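2,3-dehydroadipyl-CoA hydratase (PDB 4FZW) catalyses the reversible hydration of 2,3-dehydroadipyl-CoA to 3-hydroxyadipyl-CoA in the breakdown of phenylacetate. Local coordinates at residues B[130-134]-B[135-139]; B[81-84]-B[85-89]; B[146-150]-B[151-155]; B[212-215]-B[216-220]. All coordinates share one frame; numbering follows the deposited sequence.

Contact 1 of 4, residues B[130-134]-B[135-139]; sequences LPEIT and LGIMP
The peptide carbonyl of Glu132 takes a donor on each face of its plane: Leu135 N reaches Glu132 O at 2.9 Å from above one face and Ile137 N at 3.3 Å from the opposite one. Pro131 offers its oxygen differently, since Thr134 OG1 donates to Pro131 O in the carbonyl plane, 2.8 Å away, and Thr134 N shares the same acceptor. Gly136 N bonds back to Ile133 O; together with the Ile137 N to Glu132 O bond, the positive phi of Gly136 (95°) makes this a Schellman motif, a place where a side chain would strike the preceding carbonyl.

Folding back in this way lays the stem of Glu132 against the Met138 peptide, with Glu132 CB 3.3 Å from Met138 C. A bend at chi2 (90°) then carries the carboxylate beside the Pro139 ring, where Glu132 OE1 lies 4.0 Å from Pro139 CG. Leu130 meets the same ring at about a right angle.

Glu132 also packs on Glu112 of helix 109-116, and its OE2 hydrogen-bonds a glycerol, probably from the crystallisation liquor. Apolar and backbone atoms therefore hold the stem of an acid whose end faces a pocket that accepts a small polar molecule, consistent with the two-glutamate active site of crotonase-family hydratases.

Contact 2 of 4, residues B[81-84]-B[85-89]; sequences NDTR and PQLWA. With GOL (glycerol), chain G.
Arg84 and Trp88, one helical turn apart, are joined directly through the backbone and, between side chains, by way of a glycerol. Trp88 N donates to Arg84 O at 3.1 Å, nearly along the C=O axis, and the same oxygen lies at the edge of the indole, 3.1 Å from Trp88 CD1. A weak bond from Leu87 N adds to the load on this acceptor. Just before the helix, Asp82 OD1 caps Arg84 N in a straight bond of 2.9 Å, met from above the carboxylate plane, while OD2 of the same acid is held in a salt bridge by Lys74.

Beyond this compact turn the packing gives way to the glycerol, probably from the crystallisation liquor. The arginine chain bends at chi3 (110°), bringing Arg84 NE to glycerol O3 at 2.9 Å, in the guanidinium plane and almost straight (172°). Trp88 NE1 reaches glycerol O3 as well, at 3.3 Å. Replacing Trp88 by a leucine would probably leave glycerol O3 with one donor fewer here and uncover the ring-edge side of the Arg84 carbonyl. On the loose side, exposed Gln86, extended beyond CG, brings its NE2 to 3.2 Å from Thr83 OG1 at the surface.

Within the fold, Leu87 and Trp88 press on Leu34 of helix 31-46, and Trp88 also reaches Ala109 and Leu116 of helix 109-116. Arg84 NH2 bonds to Leu29 O, and Pro85 packs on Arg228 of a neighbouring subunit. Helix 84-92 thus lies against two others before the chain enters strand 98-102 of the mixed sheet.

Contact 3 of 4, residues B[146-150]-B[151-155]; sequences RLIRS and VGKSL
The helix changes direction at Gly152: Val151 N still bonds to Leu147 O at 2.9 Å and Gly152 N to Ile148 O at 3.2 Å, but the N atoms of Lys153 and Ser154 have no bond to the turn before, and the short segments 146-150 and 151-155 diverge by 103°. Gly152 permits the turn, its positive phi (86°) being one at which a side chain would collide with the Val151 carbonyl.

On one side of the bend, Leu147 CD1 sits against both methyls of Val151, 3.7 Å from Val151 CG1 and 3.8 Å from Val151 CG2, the two side chains crossing at a slant. Around the other, Ile148 and Lys153 run side by side and point the same way. With CG1 anti to the backbone N (chi1 -177°), Ile148 sends its CD1 to within 3.3 Å of Lys153 CG. Cutting Ile148 back to an alanine would probably open a gap beside the aliphatic stem of Lys153 and let that chain shift.

Beyond this stem, Lys153 NZ donates to Cys117 O and Leu115 O of a neighbouring subunit, against whose Ser215 Ile148 also packs. This is a helix kinked at a glycine, its bend fitted into a subunit interface of the oligomeric crotonase fold.

Contact 4 of 4, residues B[212-215]-B[216-220]; sequences LRQS and QEVAL
Gln216 is turned back on Ser215 with CG beside its backbone N and the chain bent at chi2 (-72°), which brings its amide round to the serine hydroxyl. Ser215 OG, set between its own backbone N and carbonyl carbon (chi1 61°), stands where Gln216 NE2 can donate to it, though the bond is weak at 3.4 Å. The same hydroxyl is modelled very close to Leu212 O, a contact too short to be trusted in detail.

The chain leaves helix 202-214 through two bonds that each span three residues. Gln216 N donates to Arg213 O at 3.3 Å and Glu217 N to Gln214 O at 2.8 Å, both donors standing well above the carbonyl planes. Val218 then lays a methyl near that second acceptor, with Val218 CG2 3.7 Å from Gln214 O.

Glu217, with CG beside its backbone N (chi1 -52°), sets this CG 3.3 Å from Arg213 O; the bend at chi2 then carries the carboxylate on to a water. That water donates both to Arg213 O and to Glu217 OE2, and so bridges the end of the helix to the acid. Glu217 OE1 accepts from Gln221 N of a neighbouring subunit.

Chemically, the carbonyls of Arg213 and Gln214 at this helix end are met by backbone N-H groups and a water, with no direct ion pair between Arg213 and Glu217. The acid's polar end is instead divided between water and a subunit contact.

How the contacts relate
Along the chain the order is contact 2, contact 1, contact 3, contact 4, all within the one crotonase-type fold. Contacts 1 and 3 lie on successive helices, 132-135 and 146-162, and touch where Leu130 CD1 packs on Leu147 CD2 at 3.6 Å. Contact 3 in turn meets contact 4 through Arg149 and Gln216, with centres about 16 Å apart. Contacts 1 and 2 do not touch, their nearest atoms being about 8 Å apart, yet one glycerol hydrogen-bonds Glu132 as well as Arg84 and Trp88, so they probably line a shared pocket. All four contacts touch a neighbouring subunit, with contacts 3 and 4 reaching further copies in the twelve-chain assembly.

Contact 1 of 4, residues B[130-134]-B[135-139]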
loop_
_atom_site.group_PDB
_atom_site.type_symbol
_atom_site.label_atom_id
_atom_site.label_comp_id
_atom_site.label_asym_id
_atom_site.label_seq_id
_atom_site.Cartn_x
_atom_site.Cartn_y
_atom_site.Cartn_z
ATOM N N LEU B 130 22.070 14.563 8.469
ATOM C CA LEU B 130 21.380 15.244 7.383
ATOM C C LEU B 130 21.174 16.724 7.743
ATOM O O LEU B 130 20.088 17.122 8.165
ATOM C CB LEU B 130 20.035 14.547 7.107
ATOM C CG LEU B 130 20.106 13.121 6.531
ATOM C CD1 LEU B 130 18.910 12.296 6.969
ATOM C CD2 LEU B 130 20.230 13.105 4.978
ATOM N N PRO B 131 22.218 17.552 7.563
ATOM C CA PRO B 131 22.117 18.952 7.993
ATOM C C PRO B 131 21.432 19.844 6.957
ATOM O O PRO B 131 21.656 21.053 6.974
ATOM C CB PRO B 131 23.576 19.370 8.122
ATOM C CG PRO B 131 24.248 18.616 7.059
ATOM C CD PRO B 131 23.515 17.286 6.916
ATOM N N GLU B 132 20.608 19.265 6.088
ATOM C CA GLU B 132 19.862 20.038 5.072
ATOM C C GLU B 132 18.960 21.087 5.703
ATOM O O GLU B 132 18.909 22.222 5.250
ATOM C CB GLU B 132 19.019 19.122 4.173
ATOM C CG GLU B 132 19.817 18.388 3.083
ATOM C CD GLU B 132 20.355 17.033 3.508
ATOM O OE1 GLU B 132 20.367 16.735 4.714
ATOM O OE2 GLU B 132 20.775 16.254 2.627
ATOM N N ILE B 133 18.263 20.698 6.764
ATOM C CA ILE B 133 17.367 21.602 7.473
ATOM C C ILE B 133 18.072 22.884 7.954
ATOM O O ILE B 133 17.442 23.925 8.057
ATOM C CB ILE B 133 16.678 20.887 8.665
ATOM C CG1 ILE B 133 15.441 21.657 9.145
ATOM C CG2 ILE B 133 17.646 20.683 9.817
ATOM C CD1 ILE B 133 14.217 21.558 8.249
ATOM N N THR B 134 19.373 22.826 8.226
ATOM C CA THR B 134 20.084 24.022 8.693
ATOM C C THR B 134 20.288 25.039 7.570
ATOM O O THR B 134 20.420 26.247 7.816
ATOM C CB THR B 134 21.468 23.715 9.381
ATOM O OG1 THR B 134 22.431 23.321 8.399
ATOM C CG2 THR B 134 21.338 22.625 10.441
ATOM N N LEU B 135 20.295 24.549 6.332
ATOM C CA LEU B 135 20.444 25.415 5.162
ATOM C C LEU B 135 19.104 26.030 4.751
ATOM O O LEU B 135 19.061 26.944 3.947
ATOM C CB LEU B 135 21.055 24.631 4.003
ATOM C CG LEU B 135 22.387 23.956 4.338
ATOM C CD1 LEU B 135 22.628 22.718 3.476
ATOM C CD2 LEU B 135 23.535 24.954 4.220
ATOM N N GLY B 136 18.016 25.530 5.324
ATOM C CA GLY B 136 16.684 25.997 4.976
ATOM C C GLY B 136 16.033 25.138 3.910
ATOM O O GLY B 136 15.070 25.543 3.273
ATOM N N ILE B 137 16.582 23.945 3.704
ATOM C CA ILE B 137 16.013 22.972 2.771
ATOM C C ILE B 137 15.635 21.686 3.514
ATOM O O ILE B 137 15.292 21.711 4.706
ATOM C CB ILE B 137 16.973 22.656 1.575
ATOM C CG1 ILE B 137 18.394 22.353 2.064
ATOM C CG2 ILE B 137 17.031 23.818 0.605
ATOM C CD1 ILE B 137 19.297 21.727 1.007
ATOM N N MET B 138 15.687 20.566 2.806
ATOM C CA MET B 138 15.481 19.279 3.438
ATOM C C MET B 138 16.194 18.210 2.631
ATOM O O MET B 138 16.811 18.513 1.607
ATOM C CB MET B 138 13.991 18.978 3.583
ATOM C CG MET B 138 13.227 18.925 2.266
ATOM S SD MET B 138 11.462 18.670 2.505
ATOM C CE MET B 138 11.272 16.941 2.153
ATOM N N PRO B 139 16.160 16.958 3.112
ATOM C CA PRO B 139 16.749 15.893 2.304
ATOM C C PRO B 139 16.039 15.761 0.956
ATOM O O PRO B 139 14.798 15.825 0.853
ATOM C CB PRO B 139 16.546 14.654 3.172
ATOM C CG PRO B 139 16.628 15.196 4.571
ATOM C CD PRO B 139 15.886 16.514 4.491
#

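Contact 2 of 4, residues B[81-84]-B[85-89]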
loop_
_atom_site.group_PDB
_atom_site.type_symbol
_atom_site.label_atom_id
_atom_site.label_comp_id
_atom_site.label_asym_id
_atom_site.label_seq_id
_atom_site.Cartn_x
_atom_site.Cartn_y
_atom_site.Cartn_z
ATOM N N ASN B 81 12.680 20.686 -13.149
ATOM C CA ASN B 81 13.195 19.938 -14.287
ATOM C C ASN B 81 14.613 19.384 -14.102
ATOM O O ASN B 81 15.236 18.935 -15.069
ATOM C CB ASN B 81 13.135 20.797 -15.553
ATOM N N ASP B 82 15.112 19.407 -12.867
ATOM C CA ASP B 82 16.466 18.950 -12.556
ATOM C C ASP B 82 16.720 17.499 -12.963
ATOM O O ASP B 82 15.844 16.645 -12.843
ATOM C CB ASP B 82 16.749 19.120 -11.058
ATOM C CG ASP B 82 18.221 18.958 -10.710
ATOM O OD1 ASP B 82 18.988 18.415 -11.529
ATOM O OD2 ASP B 82 18.608 19.374 -9.604
ATOM N N THR B 83 17.939 17.233 -13.424
ATOM C CA THR B 83 18.352 15.896 -13.848
ATOM C C THR B 83 18.640 14.953 -12.681
ATOM O O THR B 83 18.422 13.743 -12.784
ATOM C CB THR B 83 19.625 15.970 -14.723
ATOM O OG1 THR B 83 19.947 14.664 -15.216
ATOM C CG2 THR B 83 20.805 16.519 -13.916
ATOM N N ARG B 84 19.113 15.523 -11.573
ATOM C CA ARG B 84 19.640 14.755 -10.435
ATOM C C ARG B 84 18.748 13.631 -9.893
ATOM O O ARG B 84 19.231 12.539 -9.612
ATOM C CB ARG B 84 20.033 15.692 -9.292
ATOM C CG ARG B 84 21.473 16.175 -9.338
ATOM C CD ARG B 84 21.738 17.158 -8.215
ATOM N NE ARG B 84 22.608 16.594 -7.193
ATOM C CZ ARG B 84 23.932 16.576 -7.287
ATOM N NH1 ARG B 84 24.521 17.083 -8.362
ATOM N NH2 ARG B 84 24.664 16.051 -6.315
ATOM N N PRO B 85 17.444 13.902 -9.731
ATOM C CA PRO B 85 16.572 12.869 -9.166
ATOM C C PRO B 85 16.546 11.550 -9.938
ATOM O O PRO B 85 16.424 10.492 -9.314
ATOM C CB PRO B 85 15.211 13.551 -9.160
ATOM C CG PRO B 85 15.571 14.994 -8.863
ATOM C CD PRO B 85 16.816 15.236 -9.670
ATOM N N GLN B 86 16.693 11.600 -11.257
ATOM C CA GLN B 86 16.669 10.385 -12.069
ATOM C C GLN B 86 18.002 9.641 -11.967
ATOM O O GLN B 86 18.062 8.433 -12.181
ATOM C CB GLN B 86 16.380 10.731 -13.535
ATOM C CG GLN B 86 17.547 11.479 -14.172
ATOM C CD GLN B 86 17.341 11.828 -15.629
ATOM O OE1 GLN B 86 16.209 11.860 -16.139
ATOM N NE2 GLN B 86 18.451 12.104 -16.317
ATOM N N LEU B 87 19.075 10.362 -11.652
ATOM C CA LEU B 87 20.372 9.715 -11.386
ATOM C C LEU B 87 20.304 8.914 -10.088
ATOM O O LEU B 87 20.744 7.763 -10.027
ATOM C CB LEU B 87 21.493 10.741 -11.310
ATOM C CG LEU B 87 21.684 11.673 -12.503
ATOM C CD1 LEU B 87 22.942 12.516 -12.306
ATOM C CD2 LEU B 87 21.753 10.863 -13.794
ATOM N N TRP B 88 19.721 9.522 -9.057
ATOM C CA TRP B 88 19.447 8.809 -7.805
ATOM C C TRP B 88 18.623 7.530 -8.030
ATOM O O TRP B 88 18.939 6.490 -7.454
ATOM C CB TRP B 88 18.783 9.744 -6.773
ATOM C CG TRP B 88 19.757 10.761 -6.194
ATOM C CD1 TRP B 88 19.959 12.044 -6.620
ATOM C CD2 TRP B 88 20.674 10.554 -5.103
ATOM N NE1 TRP B 88 20.932 12.651 -5.858
ATOM C CE2 TRP B 88 21.385 11.759 -4.921
ATOM C CE3 TRP B 88 20.955 9.464 -4.262
ATOM C CZ2 TRP B 88 22.369 11.908 -3.929
ATOM C CZ3 TRP B 88 21.933 9.616 -3.274
ATOM C CH2 TRP B 88 22.624 10.831 -3.120
ATOM N N ALA B 89 17.590 7.586 -8.877
ATOM C CA ALA B 89 16.768 6.391 -9.129
ATOM C C ALA B 89 17.525 5.379 -9.962
ATOM O O ALA B 89 17.289 4.183 -9.852
ATOM C CB ALA B 89 15.428 6.732 -9.796
HETATM C C1 GOL G . 20.921 17.266 -1.224
HETATM O O1 GOL G . 19.919 16.576 -0.504
HETATM C C2 GOL G . 20.823 17.033 -2.717
HETATM O O2 GOL G . 20.072 17.954 -3.440
HETATM C C3 GOL G . 21.885 16.240 -3.452
HETATM O O3 GOL G . 21.428 15.674 -4.654
#

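Contact 3 of 4, residues B[146-150]-B[151-155]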
loop_
_atom_site.group_PDB
_atom_site.type_symbol
_atom_site.label_atom_id
_atom_site.label_comp_id
_atom_site.label_asym_id
_atom_site.label_seq_id
_atom_site.Cartn_x
_atom_site.Cartn_y
_atom_site.Cartn_z
ATOM N N ARG B 146 14.480 6.739 3.809
ATOM C CA ARG B 146 15.248 5.548 4.083
ATOM C C ARG B 146 15.716 5.478 5.540
ATOM O O ARG B 146 15.798 4.394 6.112
ATOM C CB ARG B 146 16.390 5.434 3.095
ATOM C CG ARG B 146 15.963 4.738 1.850
ATOM C CD ARG B 146 17.092 4.561 0.884
ATOM N NE ARG B 146 17.225 5.746 0.058
ATOM C CZ ARG B 146 17.068 5.754 -1.260
ATOM N NH1 ARG B 146 16.791 4.633 -1.901
ATOM N NH2 ARG B 146 17.207 6.881 -1.935
ATOM N N LEU B 147 15.968 6.636 6.140
ATOM C CA LEU B 147 16.466 6.684 7.503
ATOM C C LEU B 147 15.424 6.186 8.515
ATOM O O LEU B 147 15.726 5.347 9.389
ATOM C CB LEU B 147 16.961 8.099 7.852
ATOM C CG LEU B 147 17.652 8.266 9.215
ATOM C CD1 LEU B 147 18.740 7.207 9.434
ATOM C CD2 LEU B 147 18.229 9.656 9.359
ATOM N N ILE B 148 14.195 6.679 8.383
ATOM C CA ILE B 148 13.148 6.318 9.335
ATOM C C ILE B 148 12.831 4.825 9.232
ATOM O O ILE B 148 12.508 4.175 10.219
ATOM C CB ILE B 148 11.889 7.199 9.147
ATOM C CG1 ILE B 148 10.823 6.880 10.190
ATOM C CG2 ILE B 148 11.356 7.073 7.744
ATOM C CD1 ILE B 148 9.819 8.012 10.375
ATOM N N ARG B 149 12.963 4.282 8.027
ATOM C CA ARG B 149 12.700 2.868 7.795
ATOM C C ARG B 149 13.685 1.956 8.527
ATOM O O ARG B 149 13.389 0.789 8.775
ATOM C CB ARG B 149 12.629 2.557 6.277
ATOM C CG ARG B 149 11.270 2.906 5.680
ATOM C CD ARG B 149 11.188 2.627 4.175
ATOM N NE ARG B 149 9.830 2.805 3.659
ATOM C CZ ARG B 149 9.284 3.983 3.354
ATOM N NH1 ARG B 149 9.977 5.106 3.503
ATOM N NH2 ARG B 149 8.039 4.042 2.899
ATOM N N SER B 150 14.850 2.479 8.892
ATOM C CA SER B 150 15.851 1.628 9.538
ATOM C C SER B 150 16.268 2.053 10.948
ATOM O O SER B 150 16.916 1.287 11.615
ATOM C CB SER B 150 17.088 1.464 8.652
ATOM O OG SER B 150 17.825 2.668 8.564
ATOM N N VAL B 151 15.902 3.254 11.397
ATOM C CA VAL B 151 16.231 3.685 12.767
ATOM C C VAL B 151 15.048 4.191 13.611
ATOM O O VAL B 151 15.241 4.650 14.733
ATOM C CB VAL B 151 17.371 4.742 12.802
ATOM C CG1 VAL B 151 18.453 4.386 11.812
ATOM C CG2 VAL B 151 16.844 6.145 12.583
ATOM N N GLY B 152 13.829 4.106 13.080
ATOM C CA GLY B 152 12.652 4.484 13.850
ATOM C C GLY B 152 12.328 5.968 13.782
ATOM O O GLY B 152 13.171 6.785 13.394
ATOM N N LYS B 153 11.114 6.335 14.180
ATOM C CA LYS B 153 10.651 7.709 14.001
ATOM C C LYS B 153 11.371 8.751 14.859
ATOM O O LYS B 153 11.554 9.899 14.449
ATOM C CB LYS B 153 9.128 7.815 14.208
ATOM C CG LYS B 153 8.522 8.875 13.307
ATOM C CD LYS B 153 7.488 9.701 14.026
ATOM C CE LYS B 153 6.600 8.809 14.851
ATOM N NZ LYS B 153 5.492 9.541 15.501
ATOM N N SER B 154 11.781 8.354 16.050
ATOM C CA SER B 154 12.335 9.326 16.965
ATOM C C SER B 154 13.692 9.802 16.497
ATOM O O SER B 154 13.898 10.999 16.305
ATOM C CB SER B 154 12.363 8.805 18.400
ATOM O OG SER B 154 12.267 9.909 19.290
ATOM N N LEU B 155 14.605 8.866 16.270
ATOM C CA LEU B 155 15.951 9.228 15.830
ATOM C C LEU B 155 15.964 9.915 14.460
ATOM O O LEU B 155 16.581 10.949 14.308
ATOM C CB LEU B 155 16.876 8.011 15.831
ATOM C CG LEU B 155 18.334 8.400 15.547
ATOM C CD1 LEU B 155 18.822 9.472 16.540
ATOM C CD2 LEU B 155 19.264 7.170 15.563
#

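Contact 4 of 4, residues B[212-215]-B[216-220]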
loop_
_atom_site.group_PDB
_atom_site.type_symbol
_atom_site.label_atom_id
_atom_site.label_comp_id
_atom_site.label_asym_id
_atom_site.label_seq_id
_atom_site.Cartn_x
_atom_site.Cartn_y
_atom_site.Cartn_z
ATOM N N LEU B 212 14.603 -8.152 -1.250
ATOM C CA LEU B 212 14.822 -7.165 -0.193
ATOM C C LEU B 212 14.329 -5.766 -0.582
ATOM O O LEU B 212 13.721 -5.075 0.246
ATOM C CB LEU B 212 16.292 -7.119 0.250
ATOM C CG LEU B 212 16.865 -8.353 0.956
ATOM C CD1 LEU B 212 18.395 -8.472 0.757
ATOM C CD2 LEU B 212 16.485 -8.378 2.438
ATOM N N ARG B 213 14.601 -5.344 -1.820
ATOM C CA ARG B 213 14.101 -4.051 -2.314
ATOM C C ARG B 213 12.568 -3.981 -2.303
ATOM O O ARG B 213 11.985 -2.949 -1.986
ATOM C CB ARG B 213 14.596 -3.780 -3.734
ATOM C CG ARG B 213 16.111 -3.808 -3.902
ATOM C CD ARG B 213 16.481 -3.789 -5.377
ATOM N NE ARG B 213 15.989 -2.595 -6.057
ATOM C CZ ARG B 213 16.156 -2.352 -7.351
ATOM N NH1 ARG B 213 15.676 -1.232 -7.885
ATOM N NH2 ARG B 213 16.795 -3.234 -8.110
ATOM N N GLN B 214 11.915 -5.085 -2.647
ATOM C CA GLN B 214 10.463 -5.084 -2.738
ATOM C C GLN B 214 9.799 -5.078 -1.368
ATOM O O GLN B 214 8.650 -4.652 -1.245
ATOM C CB GLN B 214 9.952 -6.259 -3.579
ATOM C CG GLN B 214 10.387 -6.223 -5.059
ATOM C CD GLN B 214 9.913 -4.982 -5.773
ATOM O OE1 GLN B 214 10.713 -4.114 -6.116
ATOM N NE2 GLN B 214 8.601 -4.897 -6.026
ATOM N N SER B 215 10.511 -5.545 -0.344
ATOM C CA SER B 215 9.969 -5.523 1.010
ATOM C C SER B 215 9.614 -4.084 1.431
ATOM O O SER B 215 8.736 -3.864 2.276
ATOM C CB SER B 215 10.939 -6.180 2.006
ATOM O OG SER B 215 12.171 -5.490 2.052
ATOM N N GLN B 216 10.275 -3.105 0.813
ATOM C CA GLN B 216 10.044 -1.696 1.132
ATOM C C GLN B 216 9.001 -1.107 0.211
ATOM O O GLN B 216 8.781 0.104 0.232
ATOM C CB GLN B 216 11.327 -0.870 0.969
ATOM C CG GLN B 216 12.601 -1.468 1.571
ATOM C CD GLN B 216 12.612 -1.436 3.082
ATOM O OE1 GLN B 216 12.927 -0.413 3.693
ATOM N NE2 GLN B 216 12.277 -2.563 3.698
ATOM N N GLU B 217 8.368 -1.954 -0.605
ATOM C CA GLU B 217 7.474 -1.471 -1.662
ATOM C C GLU B 217 6.080 -2.056 -1.595
ATOM O O GLU B 217 5.190 -1.613 -2.325
ATOM C CB GLU B 217 8.040 -1.754 -3.056
ATOM C CG GLU B 217 9.476 -1.267 -3.304
ATOM C CD GLU B 217 9.662 0.243 -3.116
ATOM O OE1 GLU B 217 8.643 0.969 -3.028
ATOM O OE2 GLU B 217 10.829 0.704 -3.058
ATOM N N VAL B 218 5.877 -3.052 -0.740
ATOM C CA VAL B 218 4.603 -3.773 -0.746
ATOM C C VAL B 218 4.346 -4.254 0.665
ATOM O O VAL B 218 5.307 -4.440 1.427
ATOM C CB VAL B 218 4.603 -5.012 -1.723
ATOM C CG1 VAL B 218 5.315 -4.705 -3.020
ATOM C CG2 VAL B 218 5.287 -6.200 -1.075
ATOM N N ALA B 219 3.072 -4.464 1.018
ATOM C CA ALA B 219 2.735 -5.007 2.343
ATOM C C ALA B 219 3.245 -6.447 2.507
ATOM O O ALA B 219 3.573 -7.110 1.512
ATOM C CB ALA B 219 1.244 -4.922 2.618
ATOM N N LEU B 220 3.292 -6.919 3.758
ATOM C CA LEU B 220 3.942 -8.182 4.114
ATOM C C LEU B 220 3.495 -9.413 3.306
ATOM O O LEU B 220 4.339 -10.160 2.779
ATOM C CB LEU B 220 3.825 -8.451 5.614
ATOM C CG LEU B 220 4.392 -9.819 6.013
ATOM C CD1 LEU B 220 5.819 -10.046 5.449
ATOM C CD2 LEU B 220 4.384 -10.018 7.511
HETATM O O HOH W 1 13.155 -0.882 -2.630
#